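Local coordinates for protein SAM-dependent methyltransferase (Thiobacillus denitrificans, PDB 5EPE) that probably transfers methyl groups from S-adenosylmethionine to an unspecified acceptor, and binds the by-product S-adenosyl-L-homocysteine, at residues I3-R15 / T202-L215. Numbering follows the deposited sequence. Where two conformers were deposited one is given.
Sequences IPRIFNITESAHR and TMRRWLDANPEDEL. With SAH (S-adenosyl-L-homocysteine), chain B.
In this Rossmann-fold methyltransferase the N-terminal helix 5-11, which starts just after the S-adenosyl-L-homocysteine pocket residue Ile3, packs through Arg5 and Ile9 on the end of helix 189-209 and the turn that follows. The short axes cross steeply, 108° apart with a closest approach of 9.0 Å, and residues 213-215 and the loop after helix 5-11 add to the contact. Arg5, its chain extended, meets the Asp213 carboxylate end-on with two nitrogens: NH1 reaches OD2 at 2.7 Å, and NH2 reaches the syn lone pair of OD1 at 2.9 Å. The two planes are 38° apart, a twisted rather than coplanar bidentate salt bridge. Asp213 OD1 also accepts from Leu215 N on its anti side, a capping bond that helps hold the carboxylate toward Arg5. Ile9 CD1 sits 3.9 Å above one face of the Arg5 guanidinium, offset toward its rim, and reaches on to Leu215 CD1. Ile9 CG2 lies over the face of the five-membered ring of Trp206, 3.6 Å from its centroid, a CH-pi contact. The Trp206 chi1 of -176° turns this indole face to Ile9, while Asn210 ND2 covers the opposite one and donates to Trp206 O. At the other end, Thr202 OG1, also hydrogen-bonded to Arg33 of the second subunit, shares one water with Thr10 O, Ala13 N and His14 ND1, the water lying 2.7 Å from Thr202 OG1.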
ATOM      1  N   ILE A   3     -19.149  44.166   5.714  1.00 49.25           N
ATOM      2  CA  ILE A   3     -18.862  42.866   5.101  1.00 46.76           C
ATOM      3  C   ILE A   3     -20.115  42.402   4.335  1.00 45.72           C
ATOM      4  O   ILE A   3     -21.197  42.945   4.539  1.00 44.23           O
ATOM      5  CB  ILE A   3     -18.355  41.854   6.151  1.00 43.99           C
ATOM      6  CG1 ILE A   3     -19.470  41.443   7.139  1.00 43.13           C
ATOM      7  CG2 ILE A   3     -17.141  42.426   6.903  1.00 43.78           C
ATOM      8  CD1 ILE A   3     -19.057  40.292   8.040  1.00 40.47           C
ATOM      9  N   PRO A   4     -19.969  41.435   3.427  1.00 45.13           N
ATOM     10  CA  PRO A   4     -21.150  41.004   2.671  1.00 45.33           C
ATOM     11  C   PRO A   4     -22.276  40.445   3.550  1.00 43.10           C
ATOM     12  O   PRO A   4     -22.054  39.854   4.615  1.00 39.66           O
ATOM     13  CB  PRO A   4     -20.615  39.881   1.774  1.00 45.87           C
ATOM     14  CG  PRO A   4     -19.152  40.168   1.651  1.00 46.61           C
ATOM     15  CD  PRO A   4     -18.755  40.702   3.016  1.00 45.43           C
ATOM     16  N   ARG A   5     -23.482  40.622   3.048  1.00 44.41           N
ATOM     17  CA  ARG A   5     -24.681  40.409   3.831  1.00 43.87           C
ATOM     18  C   ARG A   5     -24.830  38.981   4.317  1.00 42.02           C
ATOM     19  O   ARG A   5     -25.350  38.748   5.405  1.00 39.51           O
ATOM     20  CB  ARG A   5     -25.889  40.782   2.987  1.00 46.48           C
ATOM     21  CG  ARG A   5     -27.207  40.774   3.731  1.00 46.73           C
ATOM     22  CD  ARG A   5     -28.310  41.338   2.833  1.00 49.62           C
ATOM     23  NE  ARG A   5     -29.593  40.977   3.434  1.00 49.03           N
ATOM     24  CZ  ARG A   5     -30.579  40.305   2.858  1.00 49.55           C
ATOM     25  NH1 ARG A   5     -31.661  40.053   3.606  1.00 50.27           N
ATOM     26  NH2 ARG A   5     -30.542  39.925   1.567  1.00 50.28           N
ATOM     27  N   ILE A   6     -24.409  38.039   3.483  1.00 42.04           N
ATOM     28  CA  ILE A   6     -24.522  36.644   3.796  1.00 41.71           C
ATOM     29  C   ILE A   6     -23.763  36.243   5.063  1.00 39.59           C
ATOM     30  O   ILE A   6     -24.218  35.364   5.779  1.00 36.36           O
ATOM     31  CB  ILE A   6     -24.015  35.757   2.645  1.00 44.33           C
ATOM     32  CG1 ILE A   6     -24.484  34.294   2.840  1.00 44.88           C
ATOM     33  CG2 ILE A   6     -22.485  35.837   2.470  1.00 44.24           C
ATOM     34  CD1 ILE A   6     -25.757  33.999   2.084  1.00 47.51           C
ATOM     35  N   PHE A   7     -22.600  36.853   5.310  1.00 39.05           N
ATOM     36  CA  PHE A   7     -21.853  36.582   6.537  1.00 38.71           C
ATOM     37  C   PHE A   7     -22.588  37.092   7.724  1.00 37.57           C
ATOM     38  O   PHE A   7     -22.570  36.442   8.726  1.00 34.26           O
ATOM     39  CB  PHE A   7     -20.456  37.211   6.520  1.00 41.37           C
ATOM     40  CG  PHE A   7     -19.604  36.642   5.454  1.00 45.16           C
ATOM     41  CD1 PHE A   7     -19.099  35.355   5.594  1.00 48.59           C
ATOM     42  CD2 PHE A   7     -19.371  37.336   4.280  1.00 49.73           C
ATOM     43  CE1 PHE A   7     -18.328  34.780   4.590  1.00 51.10           C
ATOM     44  CE2 PHE A   7     -18.612  36.774   3.256  1.00 52.10           C
ATOM     45  CZ  PHE A   7     -18.092  35.494   3.409  1.00 52.47           C
ATOM     46  N   ASN A   8     -23.237  38.261   7.605  1.00 38.88           N
ATOM     47  CA  ASN A   8     -23.966  38.814   8.724  1.00 40.02           C
ATOM     48  C   ASN A   8     -25.155  37.900   9.025  1.00 39.63           C
ATOM     49  O   ASN A   8     -25.460  37.653  10.189  1.00 40.53           O
ATOM     50  CB  ASN A   8     -24.376  40.295   8.488  1.00 42.18           C
ATOM     51  CG  ASN A   8     -23.204  41.270   8.626  1.00 43.42           C
ATOM     52  OD1 ASN A   8     -22.307  41.104   9.468  1.00 44.74           O
ATOM     53  ND2 ASN A   8     -23.229  42.332   7.837  1.00 46.69           N
ATOM     54  N   ILE A   9     -25.787  37.350   7.996  1.00 38.69           N
ATOM     55  CA  ILE A   9     -26.922  36.447   8.191  1.00 39.14           C
ATOM     56  C   ILE A   9     -26.507  35.103   8.857  1.00 36.53           C
ATOM     57  O   ILE A   9     -27.129  34.649   9.790  1.00 35.43           O
ATOM     58  CB  ILE A   9     -27.598  36.137   6.852  1.00 41.53           C
ATOM     59  CG1 ILE A   9     -28.367  37.391   6.361  1.00 44.15           C
ATOM     60  CG2 ILE A   9     -28.556  34.962   6.982  1.00 42.33           C
ATOM     61  CD1 ILE A   9     -28.783  37.315   4.904  1.00 46.20           C
ATOM     62  N   THR A  10     -25.437  34.505   8.348  1.00 33.59           N
ATOM     63  CA  THR A  10     -24.998  33.211   8.758  1.00 32.89           C
ATOM     64  C   THR A  10     -24.444  33.225  10.184  1.00 30.37           C
ATOM     65  O   THR A  10     -24.621  32.259  10.933  1.00 29.01           O
ATOM     66  CB  THR A  10     -23.907  32.788   7.741  1.00 34.24           C
ATOM     67  OG1 THR A  10     -24.595  32.583   6.485  1.00 37.80           O
ATOM     68  CG2 THR A  10     -23.293  31.595   8.131  1.00 35.35           C
ATOM     69  N   GLU A  11     -23.730  34.312  10.534  1.00 28.27           N
ATOM     70  CA  GLU A  11     -23.031  34.386  11.812  1.00 27.55           C
ATOM     71  C   GLU A  11     -23.633  35.351  12.824  1.00 26.78           C
ATOM     72  O   GLU A  11     -23.004  35.661  13.838  1.00 24.98           O
ATOM     73  CB  GLU A  11     -21.576  34.692  11.557  1.00 28.22           C
ATOM     74  CG  GLU A  11     -20.908  33.540  10.796  1.00 29.00           C
ATOM     75  CD  GLU A  11     -19.403  33.541  10.806  1.00 29.63           C
ATOM     76  OE1 GLU A  11     -18.825  32.959   9.876  1.00 29.65           O
ATOM     77  OE2 GLU A  11     -18.791  34.107  11.707  1.00 31.08           O
ATOM     78  N   SER A  12     -24.882  35.737  12.612  1.00 27.48           N
ATOM     79  CA  SER A  12     -25.519  36.758  13.484  1.00 29.03           C
ATOM     80  C   SER A  12     -25.639  36.278  14.949  1.00 29.09           C
ATOM     81  O   SER A  12     -25.763  37.097  15.859  1.00 29.50           O
ATOM     82  CB  SER A  12     -26.919  37.158  12.992  1.00 30.51           C
ATOM     83  OG  SER A  12     -27.780  36.016  12.890  1.00 30.90           O
ATOM     84  N   ALA A  13     -25.655  34.966  15.165  1.00 27.61           N
ATOM     85  CA  ALA A  13     -25.814  34.427  16.495  1.00 28.17           C
ATOM     86  C   ALA A  13     -24.502  33.878  17.031  1.00 27.14           C
ATOM     87  O   ALA A  13     -24.518  33.170  18.025  1.00 29.10           O
ATOM     88  CB  ALA A  13     -26.863  33.325  16.461  1.00 28.92           C
ATOM     89  N   HIS A  14     -23.373  34.107  16.366  1.00 25.61           N
ATOM     90  CA  HIS A  14     -22.072  33.633  16.885  1.00 24.35           C
ATOM     91  C   HIS A  14     -21.466  34.694  17.831  1.00 25.88           C
ATOM     92  O   HIS A  14     -21.464  35.863  17.459  1.00 26.03           O
ATOM     93  CB  HIS A  14     -21.093  33.492  15.745  1.00 23.43           C
ATOM     94  CG  HIS A  14     -21.201  32.211  14.990  1.00 22.61           C
ATOM     95  ND1 HIS A  14     -22.387  31.769  14.424  1.00 23.31           N
ATOM     96  CD2 HIS A  14     -20.275  31.253  14.743  1.00 21.57           C
ATOM     97  CE1 HIS A  14     -22.160  30.609  13.819  1.00 23.79           C
ATOM     98  NE2 HIS A  14     -20.906  30.251  14.042  1.00 21.86           N
ATOM     99  N   ARG A  15     -20.966  34.289  19.000  1.00 25.08           N
ATOM    100  CA  ARG A  15     -20.092  35.161  19.801  1.00 26.46           C
ATOM    101  C   ARG A  15     -18.658  35.083  19.284  1.00 24.37           C
ATOM    102  O   ARG A  15     -17.990  36.075  19.240  1.00 24.16           O
ATOM    103  CB  ARG A  15     -20.135  34.801  21.275  1.00 27.38           C
ATOM    104  CG  ARG A  15     -21.468  35.186  21.935  1.00 30.63           C
ATOM    105  CD  ARG A  15     -21.415  34.779  23.402  1.00 32.70           C
ATOM    106  NE  ARG A  15     -22.688  35.094  24.044  1.00 36.12           N
ATOM    107  CZ  ARG A  15     -23.149  34.507  25.138  1.00 38.86           C
ATOM    108  NH1 ARG A  15     -22.449  33.586  25.773  1.00 39.75           N
ATOM    109  NH2 ARG A  15     -24.313  34.875  25.621  1.00 42.04           N
ATOM    110  N   THR A 202     -28.912  28.942  12.584  1.00 22.25           N
ATOM    111  CA  THR A 202     -29.102  30.324  12.239  1.00 23.69           C
ATOM    112  C   THR A 202     -29.728  30.478  10.820  1.00 24.52           C
ATOM    113  O   THR A 202     -30.676  31.228  10.631  1.00 24.61           O
ATOM    114  CB  THR A 202     -27.798  31.120  12.357  1.00 23.42           C
ATOM    115  OG1 THR A 202     -27.330  31.017  13.714  1.00 22.92           O
ATOM    116  CG2 THR A 202     -28.030  32.662  12.002  1.00 24.82           C
HETATM  117  N   MSE A 203     -29.142  29.799   9.853  1.00 24.75           N
HETATM  118  CA  MSE A 203     -29.620  29.833   8.488  1.00 27.13           C
HETATM  119  C   MSE A 203     -31.019  29.334   8.341  1.00 26.64           C
HETATM  120  O   MSE A 203     -31.812  29.924   7.609  1.00 26.44           O
HETATM  121  CB  MSE A 203     -28.712  29.059   7.551  1.00 29.96           C
HETATM  122  CG  MSE A 203     -27.450  29.807   7.197  1.00 34.53           C
HETATM  123 SE   MSE A 203     -26.395  28.643   5.915  1.00 47.13          SE
HETATM  124  CE  MSE A 203     -25.687  27.579   7.250  1.00 36.06           C
ATOM    125  N   ARG A 204     -31.359  28.241   9.010  1.00 25.53           N
ATOM    126  CA  ARG A 204     -32.704  27.697   8.888  1.00 26.32           C
ATOM    127  C   ARG A 204     -33.761  28.620   9.459  1.00 27.33           C
ATOM    128  O   ARG A 204     -34.830  28.824   8.823  1.00 27.38           O
ATOM    129  CB  ARG A 204     -32.836  26.326   9.583  1.00 25.74           C
ATOM    130  CG  ARG A 204     -34.242  25.703   9.526  1.00 26.79           C
ATOM    131  CD  ARG A 204     -34.739  25.539   8.074  1.00 28.37           C
ATOM    132  NE  ARG A 204     -36.141  25.220   8.082  1.00 29.95           N
ATOM    133  CZ  ARG A 204     -36.673  23.999   8.085  1.00 30.40           C
ATOM    134  NH1 ARG A 204     -35.964  22.882   7.979  1.00 29.73           N
ATOM    135  NH2 ARG A 204     -37.976  23.911   8.142  1.00 32.23           N
ATOM    136  N   ARG A 205     -33.499  29.152  10.651  0.50 27.19           N
ATOM    137  CA  ARG A 205     -34.408  30.121  11.263  0.50 28.53           C
ATOM    138  C   ARG A 205     -34.533  31.390  10.426  0.50 29.59           C
ATOM    139  O   ARG A 205     -35.602  31.963  10.313  0.50 30.82           O
ATOM    140  CB  ARG A 205     -33.938  30.457  12.668  0.50 28.17           C
ATOM    141  CG  ARG A 205     -34.229  29.312  13.633  0.50 27.75           C
ATOM    142  CD  ARG A 205     -33.687  29.573  15.015  0.50 27.37           C
ATOM    143  NE  ARG A 205     -34.133  28.504  15.884  0.50 27.61           N
ATOM    144  CZ  ARG A 205     -33.910  28.450  17.186  0.50 27.83           C
ATOM    145  NH1 ARG A 205     -33.247  29.416  17.765  0.50 27.49           N
ATOM    146  NH2 ARG A 205     -34.361  27.412  17.900  0.50 28.43           N
ATOM    147  N   TRP A 206     -33.441  31.832   9.828  1.00 29.56           N
ATOM    148  CA  TRP A 206     -33.513  32.974   8.885  1.00 31.24           C
ATOM    149  C   TRP A 206     -34.393  32.665   7.665  1.00 32.11           C
ATOM    150  O   TRP A 206     -35.260  33.456   7.272  1.00 32.39           O
ATOM    151  CB  TRP A 206     -32.108  33.396   8.442  1.00 31.24           C
ATOM    152  CG  TRP A 206     -32.125  34.597   7.582  1.00 33.21           C
ATOM    153  CD1 TRP A 206     -32.098  35.896   7.986  1.00 34.46           C
ATOM    154  CD2 TRP A 206     -32.207  34.599   6.161  1.00 34.10           C
ATOM    155  NE1 TRP A 206     -32.129  36.727   6.871  1.00 36.23           N
ATOM    156  CE2 TRP A 206     -32.211  35.944   5.742  1.00 36.06           C
ATOM    157  CE3 TRP A 206     -32.275  33.586   5.192  1.00 34.58           C
ATOM    158  CZ2 TRP A 206     -32.250  36.300   4.392  1.00 37.13           C
ATOM    159  CZ3 TRP A 206     -32.320  33.952   3.824  1.00 35.93           C
ATOM    160  CH2 TRP A 206     -32.306  35.289   3.452  1.00 36.99           C
ATOM    161  N   LEU A 207     -34.197  31.497   7.106  1.00 32.27           N
ATOM    162  CA  LEU A 207     -34.923  31.046   5.922  1.00 34.81           C
ATOM    163  C   LEU A 207     -36.430  30.925   6.145  1.00 35.31           C
ATOM    164  O   LEU A 207     -37.248  31.415   5.325  1.00 36.39           O
ATOM    165  CB  LEU A 207     -34.328  29.717   5.523  1.00 36.42           C
ATOM    166  CG  LEU A 207     -34.386  29.251   4.104  1.00 40.45           C
ATOM    167  CD1 LEU A 207     -33.934  30.279   3.060  1.00 42.24           C
ATOM    168  CD2 LEU A 207     -33.446  28.043   4.067  1.00 41.27           C
ATOM    169  N   ASP A 208     -36.794  30.364   7.293  1.00 34.06           N
ATOM    170  CA  ASP A 208     -38.178  30.263   7.727  1.00 35.26           C
ATOM    171  C   ASP A 208     -38.787  31.639   7.800  1.00 36.18           C
ATOM    172  O   ASP A 208     -39.932  31.796   7.443  1.00 37.33           O
ATOM    173  CB  ASP A 208     -38.280  29.635   9.120  1.00 35.01           C
ATOM    174  CG  ASP A 208     -37.980  28.114   9.140  1.00 35.37           C
ATOM    175  OD1 ASP A 208     -37.841  27.498   8.033  1.00 35.85           O
ATOM    176  OD2 ASP A 208     -37.883  27.532  10.277  1.00 35.97           O
ATOM    177  N   ALA A 209     -38.036  32.629   8.274  1.00 36.15           N
ATOM    178  CA  ALA A 209     -38.548  33.997   8.372  1.00 37.61           C
ATOM    179  C   ALA A 209     -38.503  34.817   7.081  1.00 39.18           C
ATOM    180  O   ALA A 209     -39.223  35.824   6.973  1.00 39.40           O
ATOM    181  CB  ALA A 209     -37.809  34.759   9.452  1.00 37.81           C
ATOM    182  N   ASN A 210     -37.648  34.452   6.128  1.00 38.75           N
ATOM    183  CA  ASN A 210     -37.379  35.282   4.942  1.00 40.81           C
ATOM    184  C   ASN A 210     -37.531  34.493   3.640  1.00 42.48           C
ATOM    185  O   ASN A 210     -36.627  34.498   2.800  1.00 42.44           O
ATOM    186  CB  ASN A 210     -35.981  35.875   5.061  1.00 40.47           C
ATOM    187  CG  ASN A 210     -35.838  36.804   6.253  1.00 40.79           C
ATOM    188  OD1 ASN A 210     -36.165  37.969   6.145  1.00 43.41           O
ATOM    189  ND2 ASN A 210     -35.405  36.293   7.399  1.00 39.19           N
ATOM    190  N   PRO A 211     -38.682  33.820   3.457  1.00 45.02           N
ATOM    191  CA  PRO A 211     -38.826  32.941   2.280  1.00 47.77           C
ATOM    192  C   PRO A 211     -38.741  33.660   0.919  1.00 51.96           C
ATOM    193  O   PRO A 211     -38.318  33.035  -0.071  1.00 54.23           O
ATOM    194  CB  PRO A 211     -40.218  32.314   2.473  1.00 47.98           C
ATOM    195  CG  PRO A 211     -40.943  33.264   3.389  1.00 47.68           C
ATOM    196  CD  PRO A 211     -39.881  33.772   4.315  1.00 45.92           C
ATOM    197  N   GLU A 212     -39.079  34.950   0.864  1.00 54.01           N
ATOM    198  CA  GLU A 212     -38.996  35.681  -0.402  1.00 57.62           C
ATOM    199  C   GLU A 212     -37.813  36.627  -0.537  1.00 56.03           C
ATOM    200  O   GLU A 212     -37.781  37.426  -1.451  1.00 56.43           O
ATOM    201  CB  GLU A 212     -40.335  36.365  -0.670  1.00 62.63           C
ATOM    202  CG  GLU A 212     -41.386  35.326  -1.080  1.00 66.02           C
ATOM    203  CD  GLU A 212     -42.762  35.670  -0.591  1.00 70.74           C
ATOM    204  OE1 GLU A 212     -43.411  36.533  -1.241  1.00 75.26           O
ATOM    205  OE2 GLU A 212     -43.174  35.075   0.439  1.00 72.67           O
ATOM    206  N   ASP A 213     -36.816  36.492   0.331  1.00 52.91           N
ATOM    207  CA  ASP A 213     -35.599  37.292   0.229  1.00 52.36           C
ATOM    208  C   ASP A 213     -34.804  36.867  -0.994  1.00 53.78           C
ATOM    209  O   ASP A 213     -34.807  35.695  -1.388  1.00 52.84           O
ATOM    210  CB  ASP A 213     -34.765  37.128   1.480  1.00 50.42           C
ATOM    211  CG  ASP A 213     -33.616  38.133   1.580  1.00 50.16           C
ATOM    212  OD1 ASP A 213     -32.523  37.923   1.004  1.00 47.92           O
ATOM    213  OD2 ASP A 213     -33.792  39.144   2.290  1.00 51.52           O
ATOM    214  N   GLU A 214     -34.126  37.833  -1.592  1.00 56.31           N
ATOM    215  CA  GLU A 214     -33.273  37.598  -2.753  1.00 59.36           C
ATOM    216  C   GLU A 214     -32.194  36.551  -2.468  1.00 56.08           C
ATOM    217  O   GLU A 214     -31.822  35.840  -3.372  1.00 56.91           O
ATOM    218  CB  GLU A 214     -32.627  38.913  -3.281  1.00 63.39           C
ATOM    219  CG  GLU A 214     -31.576  39.572  -2.370  1.00 65.34           C
ATOM    220  CD  GLU A 214     -31.076  40.928  -2.907  1.00 69.98           C
ATOM    221  OE1 GLU A 214     -31.912  41.790  -3.214  1.00 75.08           O
ATOM    222  OE2 GLU A 214     -29.846  41.153  -3.030  1.00 72.02           O
ATOM    223  N   LEU A 215     -31.705  36.470  -1.233  1.00 52.86           N
ATOM    224  CA  LEU A 215     -30.755  35.421  -0.821  1.00 51.23           C
ATOM    225  C   LEU A 215     -31.339  34.037  -0.368  1.00 48.92           C
ATOM    226  O   LEU A 215     -30.547  33.114  -0.084  1.00 46.46           O
ATOM    227  CB  LEU A 215     -29.855  35.971   0.301  1.00 50.71           C
ATOM    228  CG  LEU A 215     -28.849  37.039  -0.102  1.00 52.70           C
ATOM    229  CD1 LEU A 215     -28.173  37.647   1.119  1.00 52.42           C
ATOM    230  CD2 LEU A 215     -27.789  36.448  -1.026  1.00 53.11           C
TER
HETATM  231  N   SAH B 301     -11.469  37.732  15.629  1.00 27.69           N
HETATM  232  CA  SAH B 301     -12.971  37.568  15.583  1.00 27.50           C
HETATM  233  CB  SAH B 301     -13.471  37.662  14.154  1.00 27.52           C
HETATM  234  CG  SAH B 301     -12.925  36.646  13.135  1.00 26.82           C
HETATM  235  SD  SAH B 301     -13.856  36.596  11.625  1.00 26.97           S
HETATM  236  C   SAH B 301     -13.442  36.278  16.218  1.00 29.82           C
HETATM  237  O   SAH B 301     -12.645  35.328  16.340  1.00 30.71           O
HETATM  238  OXT SAH B 301     -14.617  36.139  16.618  1.00 25.42           O
HETATM  239  C5' SAH B 301     -13.101  37.836  10.532  1.00 29.06           C
HETATM  240  C4' SAH B 301     -13.508  39.249  10.959  1.00 29.51           C
HETATM  241  O4' SAH B 301     -12.775  40.218  10.196  1.00 30.11           O
HETATM  242  C3' SAH B 301     -15.002  39.567  10.765  1.00 29.71           C
HETATM  243  O3' SAH B 301     -15.532  39.998  12.032  1.00 27.86           O
HETATM  244  C2' SAH B 301     -15.046  40.699   9.735  1.00 29.49           C
HETATM  245  O2' SAH B 301     -16.040  41.671  10.022  1.00 29.92           O
HETATM  246  C1' SAH B 301     -13.685  41.310   9.930  1.00 28.17           C
HETATM  247  N9  SAH B 301     -13.068  42.081   8.839  1.00 27.24           N
HETATM  248  C8  SAH B 301     -12.989  41.728   7.520  1.00 28.21           C
HETATM  249  N7  SAH B 301     -12.298  42.614   6.838  1.00 28.61           N
HETATM  250  C5  SAH B 301     -11.914  43.578   7.777  1.00 27.38           C
HETATM  251  C6  SAH B 301     -11.175  44.787   7.678  1.00 27.23           C
HETATM  252  N6  SAH B 301     -10.667  45.195   6.493  1.00 27.72           N
HETATM  253  N1  SAH B 301     -10.950  45.525   8.794  1.00 26.62           N
HETATM  254  C2  SAH B 301     -11.471  45.093   9.967  1.00 26.14           C
HETATM  255  N3  SAH B 301     -12.203  43.978  10.163  1.00 26.15           N
HETATM  256  C4  SAH B 301     -12.384  43.247   9.014  1.00 26.60           C
HETATM  257  O   HOH W   1     -25.020  32.371  13.664  1.00 19.84           O